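Autophagy protein 5 (Saccharomyces cerevisiae, PDB 2DYO) takes part in autophagic vesicle formation and cytoplasm-to-vacuole transport, and is required for selective autophagy of the nucleus and mitochondria. Local coordinates at residues A[146-158]-A[270-282]. Residues are numbered along the deposited sequence; the frame is centred on the assembly and turned at random.
Sequences FWFHQWKQVCFIL and YSKLRSFDGFLYI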
ATOM      1  N   PHE A 146      -2.606  -7.252  11.774  1.00 22.57           N
ATOM      2  CA  PHE A 146      -3.568  -6.563  10.924  1.00 21.69           C
ATOM      3  C   PHE A 146      -3.565  -7.146   9.512  1.00 19.89           C
ATOM      4  O   PHE A 146      -4.616  -7.391   8.921  1.00 20.94           O
ATOM      5  CB  PHE A 146      -3.233  -5.073  10.833  1.00 20.89           C
ATOM      6  CG  PHE A 146      -4.203  -4.288   9.997  1.00 19.90           C
ATOM      7  CD1 PHE A 146      -5.378  -3.791  10.552  1.00 21.77           C
ATOM      8  CD2 PHE A 146      -3.976  -4.103   8.634  1.00 20.59           C
ATOM      9  CE1 PHE A 146      -6.312  -3.123   9.767  1.00 21.63           C
ATOM     10  CE2 PHE A 146      -4.908  -3.434   7.843  1.00 19.26           C
ATOM     11  CZ  PHE A 146      -6.072  -2.948   8.407  1.00 20.89           C
ATOM     12  N   TRP A 147      -2.367  -7.343   8.977  1.00 21.12           N
ATOM     13  CA  TRP A 147      -2.189  -7.867   7.628  1.00 19.51           C
ATOM     14  C   TRP A 147      -2.754  -9.279   7.468  1.00 22.39           C
ATOM     15  O   TRP A 147      -3.421  -9.585   6.475  1.00 20.53           O
ATOM     16  CB  TRP A 147      -0.705  -7.867   7.285  1.00 19.08           C
ATOM     17  CG  TRP A 147      -0.385  -8.452   5.951  1.00 21.29           C
ATOM     18  CD1 TRP A 147      -0.520  -7.849   4.732  1.00 23.12           C
ATOM     19  CD2 TRP A 147       0.178  -9.743   5.704  1.00 22.02           C
ATOM     20  NE1 TRP A 147      -0.065  -8.689   3.738  1.00 25.07           N
ATOM     21  CE2 TRP A 147       0.363  -9.859   4.310  1.00 22.66           C
ATOM     22  CE3 TRP A 147       0.539 -10.819   6.529  1.00 23.72           C
ATOM     23  CZ2 TRP A 147       0.909 -11.003   3.722  1.00 25.81           C
ATOM     24  CZ3 TRP A 147       1.081 -11.957   5.945  1.00 24.82           C
ATOM     25  CH2 TRP A 147       1.257 -12.040   4.553  1.00 25.81           C
ATOM     26  N   PHE A 148      -2.490 -10.145   8.441  1.00 22.19           N
ATOM     27  CA  PHE A 148      -3.002 -11.508   8.347  1.00 25.44           C
ATOM     28  C   PHE A 148      -4.529 -11.493   8.432  1.00 26.45           C
ATOM     29  O   PHE A 148      -5.202 -12.310   7.796  1.00 24.93           O
ATOM     30  CB  PHE A 148      -2.401 -12.390   9.447  1.00 27.25           C
ATOM     31  CG  PHE A 148      -2.784 -13.835   9.330  1.00 30.07           C
ATOM     32  CD1 PHE A 148      -3.937 -14.314   9.938  1.00 31.97           C
ATOM     33  CD2 PHE A 148      -2.024 -14.701   8.555  1.00 30.86           C
ATOM     34  CE1 PHE A 148      -4.328 -15.642   9.779  1.00 34.24           C
ATOM     35  CE2 PHE A 148      -2.405 -16.031   8.389  1.00 34.18           C
ATOM     36  CZ  PHE A 148      -3.560 -16.499   8.998  1.00 32.31           C
ATOM     37  N   HIS A 149      -5.074 -10.549   9.198  1.00 25.81           N
ATOM     38  CA  HIS A 149      -6.522 -10.424   9.330  1.00 27.30           C
ATOM     39  C   HIS A 149      -7.111  -9.950   7.995  1.00 28.01           C
ATOM     40  O   HIS A 149      -8.264 -10.248   7.667  1.00 28.87           O
ATOM     41  CB  HIS A 149      -6.875  -9.436  10.448  1.00 30.05           C
ATOM     42  CG  HIS A 149      -8.331  -9.416  10.790  1.00 31.89           C
ATOM     43  ND1 HIS A 149      -8.966 -10.479  11.396  1.00 34.04           N
ATOM     44  CD2 HIS A 149      -9.287  -8.481  10.573  1.00 34.07           C
ATOM     45  CE1 HIS A 149     -10.250 -10.201  11.536  1.00 35.37           C
ATOM     46  NE2 HIS A 149     -10.471  -8.995  11.043  1.00 36.98           N
ATOM     47  N   GLN A 150      -6.312  -9.208   7.231  1.00 26.42           N
ATOM     48  CA  GLN A 150      -6.736  -8.736   5.916  1.00 26.18           C
ATOM     49  C   GLN A 150      -6.883  -9.967   5.019  1.00 24.31           C
ATOM     50  O   GLN A 150      -7.881 -10.128   4.318  1.00 23.32           O
ATOM     51  CB  GLN A 150      -5.686  -7.802   5.297  1.00 28.03           C
ATOM     52  CG  GLN A 150      -5.656  -6.370   5.826  1.00 30.01           C
ATOM     53  CD  GLN A 150      -6.945  -5.616   5.561  1.00 30.61           C
ATOM     54  OE1 GLN A 150      -7.935  -5.780   6.277  1.00 30.23           O
ATOM     55  NE2 GLN A 150      -6.944  -4.791   4.519  1.00 29.57           N
ATOM     56  N   TRP A 151      -5.879 -10.839   5.050  1.00 21.86           N
ATOM     57  CA  TRP A 151      -5.914 -12.035   4.221  1.00 23.17           C
ATOM     58  C   TRP A 151      -6.992 -13.022   4.620  1.00 23.92           C
ATOM     59  O   TRP A 151      -7.495 -13.766   3.789  1.00 22.19           O
ATOM     60  CB  TRP A 151      -4.549 -12.723   4.191  1.00 19.67           C
ATOM     61  CG  TRP A 151      -3.656 -12.174   3.122  1.00 19.96           C
ATOM     62  CD1 TRP A 151      -2.661 -11.249   3.271  1.00 19.95           C
ATOM     63  CD2 TRP A 151      -3.720 -12.475   1.723  1.00 21.80           C
ATOM     64  NE1 TRP A 151      -2.102 -10.953   2.049  1.00 20.95           N
ATOM     65  CE2 TRP A 151      -2.736 -11.691   1.082  1.00 21.48           C
ATOM     66  CE3 TRP A 151      -4.518 -13.333   0.946  1.00 21.98           C
ATOM     67  CZ2 TRP A 151      -2.526 -11.737  -0.304  1.00 20.41           C
ATOM     68  CZ3 TRP A 151      -4.307 -13.378  -0.432  1.00 21.36           C
ATOM     69  CH2 TRP A 151      -3.319 -12.584  -1.039  1.00 20.92           C
ATOM     70  N   LYS A 152      -7.347 -13.033   5.903  1.00 24.27           N
ATOM     71  CA  LYS A 152      -8.400 -13.932   6.364  1.00 24.82           C
ATOM     72  C   LYS A 152      -9.729 -13.497   5.736  1.00 25.19           C
ATOM     73  O   LYS A 152     -10.528 -14.324   5.295  1.00 24.13           O
ATOM     74  CB  LYS A 152      -8.485 -13.908   7.889  1.00 28.22           C
ATOM     75  CG  LYS A 152      -9.369 -14.988   8.474  1.00 34.33           C
ATOM     76  CD  LYS A 152      -9.414 -14.905  10.011  1.00 38.64           C
ATOM     77  CE  LYS A 152     -10.389 -15.931  10.589  1.00 40.67           C
ATOM     78  NZ  LYS A 152     -10.469 -15.818  12.073  1.00 44.05           N
ATOM     79  N   GLN A 153      -9.964 -12.189   5.687  1.00 24.33           N
ATOM     80  CA  GLN A 153     -11.190 -11.671   5.082  1.00 26.18           C
ATOM     81  C   GLN A 153     -11.169 -11.987   3.582  1.00 25.91           C
ATOM     82  O   GLN A 153     -12.169 -12.406   3.000  1.00 26.33           O
ATOM     83  CB  GLN A 153     -11.286 -10.152   5.253  1.00 28.42           C
ATOM     84  CG  GLN A 153     -11.370  -9.657   6.677  1.00 33.73           C
ATOM     85  CD  GLN A 153     -11.243  -8.142   6.761  1.00 37.60           C
ATOM     86  OE1 GLN A 153     -12.097  -7.401   6.258  1.00 40.13           O
ATOM     87  NE2 GLN A 153     -10.166  -7.673   7.391  1.00 37.15           N
ATOM     88  N   VAL A 154     -10.014 -11.763   2.962  1.00 24.58           N
ATOM     89  CA  VAL A 154      -9.849 -12.020   1.536  1.00 23.18           C
ATOM     90  C   VAL A 154     -10.158 -13.478   1.206  1.00 25.34           C
ATOM     91  O   VAL A 154     -10.904 -13.759   0.276  1.00 24.17           O
ATOM     92  CB  VAL A 154      -8.414 -11.667   1.065  1.00 21.76           C
ATOM     93  CG1 VAL A 154      -8.171 -12.187  -0.340  1.00 19.58           C
ATOM     94  CG2 VAL A 154      -8.226 -10.157   1.098  1.00 17.56           C
ATOM     95  N   CYS A 155      -9.602 -14.405   1.983  1.00 24.85           N
ATOM     96  CA  CYS A 155      -9.844 -15.827   1.750  1.00 27.32           C
ATOM     97  C   CYS A 155     -11.347 -16.103   1.749  1.00 26.86           C
ATOM     98  O   CYS A 155     -11.871 -16.777   0.856  1.00 25.93           O
ATOM     99  CB  CYS A 155      -9.157 -16.667   2.834  1.00 30.26           C
ATOM    100  SG  CYS A 155      -9.326 -18.464   2.657  1.00 32.87           S
ATOM    101  N   PHE A 156     -12.034 -15.560   2.748  1.00 26.75           N
ATOM    102  CA  PHE A 156     -13.476 -15.721   2.880  1.00 28.23           C
ATOM    103  C   PHE A 156     -14.229 -15.121   1.695  1.00 27.07           C
ATOM    104  O   PHE A 156     -15.182 -15.712   1.192  1.00 27.66           O
ATOM    105  CB  PHE A 156     -13.967 -15.064   4.166  1.00 32.25           C
ATOM    106  CG  PHE A 156     -15.443 -15.198   4.378  1.00 36.99           C
ATOM    107  CD1 PHE A 156     -16.008 -16.440   4.656  1.00 39.53           C
ATOM    108  CD2 PHE A 156     -16.280 -14.094   4.260  1.00 39.00           C
ATOM    109  CE1 PHE A 156     -17.384 -16.581   4.811  1.00 42.06           C
ATOM    110  CE2 PHE A 156     -17.663 -14.224   4.414  1.00 42.03           C
ATOM    111  CZ  PHE A 156     -18.215 -15.472   4.690  1.00 41.54           C
ATOM    112  N   ILE A 157     -13.806 -13.938   1.262  1.00 25.49           N
ATOM    113  CA  ILE A 157     -14.446 -13.261   0.137  1.00 24.27           C
ATOM    114  C   ILE A 157     -14.244 -14.047  -1.160  1.00 24.13           C
ATOM    115  O   ILE A 157     -15.188 -14.250  -1.932  1.00 24.65           O
ATOM    116  CB  ILE A 157     -13.882 -11.823  -0.028  1.00 23.65           C
ATOM    117  CG1 ILE A 157     -14.260 -10.988   1.202  1.00 22.37           C
ATOM    118  CG2 ILE A 157     -14.423 -11.180  -1.309  1.00 22.69           C
ATOM    119  CD1 ILE A 157     -13.547  -9.646   1.303  1.00 20.35           C
ATOM    120  N   LEU A 158     -13.016 -14.507  -1.383  1.00 24.92           N
ATOM    121  CA  LEU A 158     -12.680 -15.266  -2.583  1.00 26.08           C
ATOM    122  C   LEU A 158     -13.219 -16.691  -2.621  1.00 29.18           C
ATOM    123  O   LEU A 158     -13.731 -17.132  -3.651  1.00 29.41           O
ATOM    124  CB  LEU A 158     -11.160 -15.328  -2.767  1.00 25.04           C
ATOM    125  CG  LEU A 158     -10.424 -14.046  -3.157  1.00 23.95           C
ATOM    126  CD1 LEU A 158      -8.920 -14.288  -3.073  1.00 22.77           C
ATOM    127  CD2 LEU A 158     -10.818 -13.629  -4.571  1.00 21.74           C
ATOM    128  N   TYR A 270      -8.212  -7.948 -10.671  1.00 21.26           N
ATOM    129  CA  TYR A 270      -7.946  -8.465  -9.334  1.00 20.85           C
ATOM    130  C   TYR A 270      -6.800  -9.473  -9.303  1.00 20.46           C
ATOM    131  O   TYR A 270      -5.818  -9.298  -8.583  1.00 21.05           O
ATOM    132  CB  TYR A 270      -9.179  -9.147  -8.743  1.00 19.48           C
ATOM    133  CG  TYR A 270      -8.874  -9.752  -7.386  1.00 18.41           C
ATOM    134  CD1 TYR A 270      -8.830  -8.952  -6.245  1.00 17.91           C
ATOM    135  CD2 TYR A 270      -8.521 -11.099  -7.263  1.00 19.12           C
ATOM    136  CE1 TYR A 270      -8.434  -9.475  -5.015  1.00 19.80           C
ATOM    137  CE2 TYR A 270      -8.117 -11.635  -6.031  1.00 20.15           C
ATOM    138  CZ  TYR A 270      -8.075 -10.812  -4.912  1.00 20.40           C
ATOM    139  OH  TYR A 270      -7.657 -11.317  -3.701  1.00 20.50           O
ATOM    140  N   SER A 271      -6.927 -10.534 -10.091  1.00 20.61           N
ATOM    141  CA  SER A 271      -5.918 -11.584 -10.093  1.00 22.16           C
ATOM    142  C   SER A 271      -4.504 -11.110 -10.391  1.00 21.34           C
ATOM    143  O   SER A 271      -3.543 -11.723  -9.942  1.00 23.05           O
ATOM    144  CB  SER A 271      -6.304 -12.693 -11.078  1.00 22.24           C
ATOM    145  OG  SER A 271      -6.212 -12.237 -12.410  1.00 25.68           O
ATOM    146  N   LYS A 272      -4.373 -10.008 -11.119  1.00 21.86           N
ATOM    147  CA  LYS A 272      -3.054  -9.505 -11.479  1.00 22.37           C
ATOM    148  C   LYS A 272      -2.568  -8.278 -10.723  1.00 22.10           C
ATOM    149  O   LYS A 272      -1.388  -8.187 -10.372  1.00 21.26           O
ATOM    150  CB  LYS A 272      -3.017  -9.232 -12.986  1.00 23.05           C
ATOM    151  CG  LYS A 272      -3.123 -10.505 -13.809  1.00 25.34           C
ATOM    152  CD  LYS A 272      -3.359 -10.230 -15.284  1.00 27.72           C
ATOM    153  CE  LYS A 272      -3.393 -11.545 -16.060  1.00 30.49           C
ATOM    154  NZ  LYS A 272      -3.936 -11.386 -17.431  1.00 29.88           N
ATOM    155  N   LEU A 273      -3.468  -7.336 -10.470  1.00 19.51           N
ATOM    156  CA  LEU A 273      -3.077  -6.113  -9.788  1.00 19.59           C
ATOM    157  C   LEU A 273      -3.459  -5.952  -8.313  1.00 19.36           C
ATOM    158  O   LEU A 273      -3.267  -4.877  -7.743  1.00 19.19           O
ATOM    159  CB  LEU A 273      -3.581  -4.910 -10.595  1.00 20.85           C
ATOM    160  CG  LEU A 273      -2.614  -4.380 -11.663  1.00 25.86           C
ATOM    161  CD1 LEU A 273      -2.044  -5.522 -12.497  1.00 26.37           C
ATOM    162  CD2 LEU A 273      -3.330  -3.367 -12.536  1.00 23.71           C
ATOM    163  N   ARG A 274      -3.987  -6.997  -7.679  1.00 18.56           N
ATOM    164  CA  ARG A 274      -4.338  -6.867  -6.263  1.00 19.44           C
ATOM    165  C   ARG A 274      -3.071  -6.532  -5.481  1.00 17.90           C
ATOM    166  O   ARG A 274      -1.966  -6.872  -5.907  1.00 16.12           O
ATOM    167  CB  ARG A 274      -4.941  -8.165  -5.718  1.00 17.76           C
ATOM    168  CG  ARG A 274      -3.965  -9.333  -5.656  1.00 20.40           C
ATOM    169  CD  ARG A 274      -4.622 -10.547  -5.021  1.00 18.87           C
ATOM    170  NE  ARG A 274      -3.749 -11.719  -5.063  1.00 21.53           N
ATOM    171  CZ  ARG A 274      -4.089 -12.924  -4.617  1.00 20.78           C
ATOM    172  NH1 ARG A 274      -5.288 -13.124  -4.090  1.00 23.98           N
ATOM    173  NH2 ARG A 274      -3.231 -13.932  -4.707  1.00 21.96           N
ATOM    174  N   SER A 275      -3.234  -5.860  -4.346  1.00 17.67           N
ATOM    175  CA  SER A 275      -2.106  -5.477  -3.511  1.00 18.60           C
ATOM    176  C   SER A 275      -1.655  -6.631  -2.608  1.00 17.87           C
ATOM    177  O   SER A 275      -2.298  -7.684  -2.570  1.00 16.93           O
ATOM    178  CB  SER A 275      -2.473  -4.250  -2.678  1.00 19.45           C
ATOM    179  OG  SER A 275      -2.806  -3.156  -3.526  1.00 19.69           O
ATOM    180  N   PHE A 276      -0.565  -6.420  -1.872  1.00 17.28           N
ATOM    181  CA  PHE A 276       0.008  -7.458  -1.015  1.00 18.48           C
ATOM    182  C   PHE A 276      -0.821  -7.877   0.202  1.00 18.78           C
ATOM    183  O   PHE A 276      -0.452  -8.824   0.896  1.00 18.06           O
ATOM    184  CB  PHE A 276       1.423  -7.049  -0.570  1.00 17.74           C
ATOM    185  CG  PHE A 276       1.453  -6.174   0.651  1.00 17.57           C
ATOM    186  CD1 PHE A 276       1.830  -6.698   1.888  1.00 16.57           C
ATOM    187  CD2 PHE A 276       1.108  -4.828   0.569  1.00 15.01           C
ATOM    188  CE1 PHE A 276       1.859  -5.890   3.033  1.00 16.57           C
ATOM    189  CE2 PHE A 276       1.133  -4.006   1.705  1.00 18.07           C
ATOM    190  CZ  PHE A 276       1.510  -4.539   2.942  1.00 16.87           C
ATOM    191  N   ASP A 277      -1.926  -7.183   0.465  1.00 18.94           N
ATOM    192  CA  ASP A 277      -2.783  -7.555   1.588  1.00 20.11           C
ATOM    193  C   ASP A 277      -3.981  -8.352   1.073  1.00 19.84           C
ATOM    194  O   ASP A 277      -4.904  -8.656   1.826  1.00 18.59           O
ATOM    195  CB  ASP A 277      -3.266  -6.322   2.357  1.00 18.48           C
ATOM    196  CG  ASP A 277      -4.136  -5.402   1.520  1.00 21.51           C
ATOM    197  OD1 ASP A 277      -4.693  -4.451   2.107  1.00 21.33           O
ATOM    198  OD2 ASP A 277      -4.260  -5.614   0.292  1.00 19.13           O
ATOM    199  N   GLY A 278      -3.954  -8.687  -0.217  1.00 19.55           N
ATOM    200  CA  GLY A 278      -5.029  -9.468  -0.808  1.00 19.47           C
ATOM    201  C   GLY A 278      -6.178  -8.686  -1.420  1.00 20.05           C
ATOM    202  O   GLY A 278      -6.994  -9.249  -2.153  1.00 21.70           O
ATOM    203  N   PHE A 279      -6.251  -7.394  -1.126  1.00 18.99           N
ATOM    204  CA  PHE A 279      -7.315  -6.558  -1.671  1.00 17.88           C
ATOM    205  C   PHE A 279      -6.886  -5.812  -2.927  1.00 17.92           C
ATOM    206  O   PHE A 279      -5.728  -5.397  -3.056  1.00 16.56           O
ATOM    207  CB  PHE A 279      -7.783  -5.515  -0.644  1.00 18.82           C
ATOM    208  CG  PHE A 279      -8.789  -6.034   0.344  1.00 21.35           C
ATOM    209  CD1 PHE A 279      -8.382  -6.608   1.542  1.00 24.37           C
ATOM    210  CD2 PHE A 279     -10.151  -5.945   0.074  1.00 22.24           C
ATOM    211  CE1 PHE A 279      -9.321  -7.086   2.462  1.00 23.97           C
ATOM    212  CE2 PHE A 279     -11.095  -6.419   0.986  1.00 23.89           C
ATOM    213  CZ  PHE A 279     -10.677  -6.990   2.181  1.00 26.38           C
ATOM    214  N   LEU A 280      -7.825  -5.662  -3.857  1.00 17.75           N
ATOM    215  CA  LEU A 280      -7.580  -4.891  -5.072  1.00 16.50           C
ATOM    216  C   LEU A 280      -8.040  -3.488  -4.710  1.00 16.91           C
ATOM    217  O   LEU A 280      -9.159  -3.308  -4.229  1.00 15.36           O
ATOM    218  CB  LEU A 280      -8.425  -5.397  -6.241  1.00 17.20           C
ATOM    219  CG  LEU A 280      -8.424  -4.443  -7.446  1.00 18.11           C
ATOM    220  CD1 LEU A 280      -7.019  -4.374  -8.061  1.00 20.28           C
ATOM    221  CD2 LEU A 280      -9.429  -4.921  -8.474  1.00 21.24           C
ATOM    222  N   TYR A 281      -7.182  -2.494  -4.920  1.00 16.59           N
ATOM    223  CA  TYR A 281      -7.547  -1.120  -4.609  1.00 17.45           C
ATOM    224  C   TYR A 281      -7.620  -0.269  -5.865  1.00 18.96           C
ATOM    225  O   TYR A 281      -6.717  -0.307  -6.701  1.00 17.35           O
ATOM    226  CB  TYR A 281      -6.519  -0.454  -3.683  1.00 18.74           C
ATOM    227  CG  TYR A 281      -6.449  -0.987  -2.275  1.00 18.10           C
ATOM    228  CD1 TYR A 281      -5.698  -2.113  -1.973  1.00 17.74           C
ATOM    229  CD2 TYR A 281      -7.105  -0.330  -1.233  1.00 16.64           C
ATOM    230  CE1 TYR A 281      -5.588  -2.576  -0.659  1.00 15.74           C
ATOM    231  CE2 TYR A 281      -7.007  -0.781   0.077  1.00 18.31           C
ATOM    232  CZ  TYR A 281      -6.243  -1.901   0.356  1.00 16.85           C
ATOM    233  OH  TYR A 281      -6.108  -2.330   1.648  1.00 18.44           O
ATOM    234  N   ILE A 282      -8.701   0.484  -6.018  1.00 18.10           N
ATOM    235  CA  ILE A 282      -8.757   1.388  -7.150  1.00 18.33           C
ATOM    236  C   ILE A 282      -8.936   2.781  -6.586  1.00 18.09           C
ATOM    237  O   ILE A 282      -9.599   2.980  -5.556  1.00 17.39           O
ATOM    238  CB  ILE A 282      -9.875   1.045  -8.169  1.00 19.97           C
ATOM    239  CG1 ILE A 282     -11.245   1.049  -7.507  1.00 20.79           C
ATOM    240  CG2 ILE A 282      -9.593  -0.319  -8.809  1.00 19.91           C
ATOM    241  CD1 ILE A 282     -12.343   0.610  -8.461  1.00 24.27           C
TER
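A type I beta turn, Ser-275 to Gly-278, joins the last helix and last strand of the ubiquitin-like UblB domain and packs against helix 142-159 of the helical bundle region. Two tryptophans one helical turn apart grip its backbone. Trp-147 NE1 donates to Phe-276 O at 2.9 Å, and Trp-151 NE1 reaches the same oxygen at 2.9 Å. The two donors come from opposite faces of the carbonyl plane, so this buried oxygen takes two N-H groups. The Trp-147 five-membered ring also lies near parallel to the Phe-276 ring, at 18°, but slid well to one side.

Gly-278 CA sits over a face of Trp-151, 3.6 Å from the centroid of the six-membered ring, as a CH-pi contact. Val-154 CG2 packs against Gly-278 C at 3.6 Å. At its far rim the indole points CH2 at the centre of the Arg-274 guanidinium, the two planes 79° apart. With an alanine in place of Trp-151, Phe-276 O would probably lose one of its two indole donors, and Gly-278 CA and the guanidinium their flat neighbour.

The Asp-277 carboxylate ties the turn to the strand that follows. Its OD2 accepts from Phe-279 N, an Asx turn, while OD1 uses its syn lone pair for Tyr-281 OH. A bend at chi2 (-63°) turns the Gln-150 amide so that NE2 makes a weak bond to Asp-277 OD1, 3.3 Å. Further along the helix, Val-154 CG2 touches Phe-279 CE1 at 3.5 Å, and Ile-157 CD1 meets the same ring at CZ. Leu-158 CD1 touches Tyr-270 OH at 3.3 Å, and CD2 approaches CE2 of the same tyrosine. That hydroxyl accepts from Arg-274 NH1 and donates to Gly-278 O at 2.7 Å, in the carbonyl plane.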